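Local coordinates for alginate biosynthesis protein AlgX (Pseudomonas aeruginosa, PDB 4KNC) that takes part in the O-acetylation of the exopolysaccharide alginate and protects the polymer from degradation as it crosses the periplasm, at residues A357-S362 with L413-E418. Sequence-based numbering, arbitrary orientation.
Sequences ADVTYS and LSLEIE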
loop_
_atom_site.group_PDB
_atom_site.type_symbol
_atom_site.label_atom_id
_atom_site.label_comp_id
_atom_site.label_asym_id
_atom_site.label_seq_id
_atom_site.Cartn_x
_atom_site.Cartn_y
_atom_site.Cartn_z
ATOM N N ALA A 357 -8.182 -1.716 20.555
ATOM C CA ALA A 357 -8.540 -0.309 20.723
ATOM C C ALA A 357 -9.133 0.310 19.451
ATOM O O ALA A 357 -8.672 0.034 18.335
ATOM C CB ALA A 357 -7.323 0.492 21.167
ATOM N N ASP A 358 -10.139 1.161 19.646
ATOM C CA ASP A 358 -10.876 1.813 18.571
ATOM C C ASP A 358 -11.040 3.286 18.924
ATOM O O ASP A 358 -11.621 3.616 19.955
ATOM C CB ASP A 358 -12.260 1.162 18.420
ATOM C CG ASP A 358 -12.919 1.478 17.083
ATOM O OD1 ASP A 358 -12.680 2.578 16.535
ATOM O OD2 ASP A 358 -13.676 0.621 16.578
ATOM N N VAL A 359 -10.551 4.173 18.065
ATOM C CA VAL A 359 -10.368 5.575 18.449
ATOM C C VAL A 359 -10.741 6.577 17.351
ATOM O O VAL A 359 -10.266 6.471 16.229
ATOM C CB VAL A 359 -8.888 5.831 18.825
ATOM C CG1 VAL A 359 -8.645 7.302 19.096
ATOM C CG2 VAL A 359 -8.480 4.980 20.014
ATOM N N THR A 360 -11.552 7.578 17.680
ATOM C CA THR A 360 -12.029 8.522 16.676
ATOM C C THR A 360 -11.915 10.001 17.057
ATOM O O THR A 360 -12.611 10.479 17.957
ATOM C CB THR A 360 -13.486 8.230 16.305
ATOM O OG1 THR A 360 -13.590 6.894 15.794
ATOM C CG2 THR A 360 -13.969 9.223 15.255
ATOM N N TYR A 361 -11.040 10.718 16.354
ATOM C CA TYR A 361 -10.943 12.178 16.464
ATOM C C TYR A 361 -12.220 12.878 16.006
ATOM O O TYR A 361 -12.928 12.387 15.125
ATOM C CB TYR A 361 -9.799 12.710 15.604
ATOM C CG TYR A 361 -8.420 12.520 16.178
ATOM C CD1 TYR A 361 -8.077 13.058 17.410
ATOM C CD2 TYR A 361 -7.448 11.824 15.471
ATOM C CE1 TYR A 361 -6.809 12.895 17.930
ATOM C CE2 TYR A 361 -6.180 11.653 15.982
ATOM C CZ TYR A 361 -5.864 12.193 17.209
ATOM O OH TYR A 361 -4.593 12.023 17.713
ATOM N N SER A 362 -12.504 14.038 16.585
ATOM C CA SER A 362 -13.648 14.828 16.145
ATOM C C SER A 362 -13.371 15.489 14.792
ATOM O O SER A 362 -14.294 15.784 14.041
ATOM C CB SER A 362 -14.047 15.866 17.203
ATOM O OG SER A 362 -12.947 16.667 17.596
ATOM N N LEU A 413 -4.280 -1.082 32.164
ATOM C CA LEU A 413 -4.662 -0.100 33.160
ATOM C C LEU A 413 -5.172 1.174 32.504
ATOM O O LEU A 413 -6.245 1.666 32.849
ATOM C CB LEU A 413 -3.500 0.242 34.081
ATOM C CG LEU A 413 -3.871 1.463 34.927
ATOM C CD1 LEU A 413 -4.820 1.067 36.069
ATOM C CD2 LEU A 413 -2.638 2.163 35.441
ATOM N N SER A 414 -4.415 1.721 31.558
ATOM C CA SER A 414 -4.874 2.970 30.944
ATOM C C SER A 414 -4.454 3.217 29.495
ATOM O O SER A 414 -3.474 2.659 29.005
ATOM C CB SER A 414 -4.481 4.177 31.809
ATOM O OG SER A 414 -3.169 4.603 31.506
ATOM N N LEU A 415 -5.233 4.059 28.823
ATOM C CA LEU A 415 -4.868 4.598 27.530
ATOM C C LEU A 415 -4.849 6.120 27.608
ATOM O O LEU A 415 -5.817 6.741 28.071
ATOM C CB LEU A 415 -5.842 4.153 26.436
ATOM C CG LEU A 415 -5.682 4.919 25.111
ATOM C CD1 LEU A 415 -4.354 4.601 24.445
ATOM C CD2 LEU A 415 -6.836 4.652 24.149
ATOM N N GLU A 416 -3.746 6.703 27.136
ATOM C CA GLU A 416 -3.530 8.138 27.154
ATOM C C GLU A 416 -3.206 8.615 25.753
ATOM O O GLU A 416 -2.583 7.892 24.973
ATOM C CB GLU A 416 -2.351 8.496 28.063
ATOM C CG GLU A 416 -2.542 8.172 29.528
ATOM C CD GLU A 416 -1.308 8.508 30.356
ATOM O OE1 GLU A 416 -1.447 8.708 31.581
ATOM O OE2 GLU A 416 -0.198 8.573 29.784
ATOM N N ILE A 417 -3.592 9.845 25.438
ATOM C CA ILE A 417 -3.364 10.360 24.097
ATOM C C ILE A 417 -2.660 11.722 24.064
ATOM O O ILE A 417 -3.175 12.717 24.566
ATOM C CB ILE A 417 -4.677 10.404 23.288
ATOM C CG1 ILE A 417 -5.174 8.978 23.045
ATOM C CG2 ILE A 417 -4.473 11.152 21.970
ATOM C CD1 ILE A 417 -6.348 8.877 22.118
ATOM N N GLU A 418 -1.477 11.753 23.461
ATOM C CA GLU A 418 -0.755 13.010 23.278
ATOM C C GLU A 418 -1.431 13.853 22.189
ATOM O O GLU A 418 -1.666 13.370 21.081
ATOM C CB GLU A 418 0.701 12.727 22.895
ATOM C CG GLU A 418 1.615 13.939 22.923
ATOM C CD GLU A 418 2.097 14.266 24.324
ATOM O OE1 GLU A 418 2.592 13.351 25.018
ATOM O OE2 GLU A 418 1.976 15.439 24.735
#
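V359 and I417 meet tip to tip inside the carbohydrate-binding module, a worked example of how two beta-sheets pack face to face in a sandwich. The strands that carry them belong to different antiparallel sheets; at 11.0 Å their axes are too far apart for backbone hydrogen bonds, and their directions differ by 30°. V359 can be followed outward. The bond from CA to CB heads toward the facing strand, and CB then divides into two methyls. CG1 of V359, set opposite the backbone N (chi1 175°), meets CD1 of I417 at 4.1 Å. CG2 of V359, the branch beside the backbone N, turns instead to CD2 of L415, 4.5 Å away. One valine thus addresses two residues on the same face of the partner strand, while V429 and A431, on neighbouring strand 428-435, pack against it from within its own sheet. Farther along, OH of Y361 lies 4.3 Å from CG2 of I417; that hydroxyl is hydrogen-bonded to the carbonyl oxygen of E368, satisfying it despite burial. The module may bind alginate; this contact joins its two sheets, away from the catalytic residues, through loose, mainly apolar approaches, consistent with cohesion from hydrophobic burial and not from directional bonds.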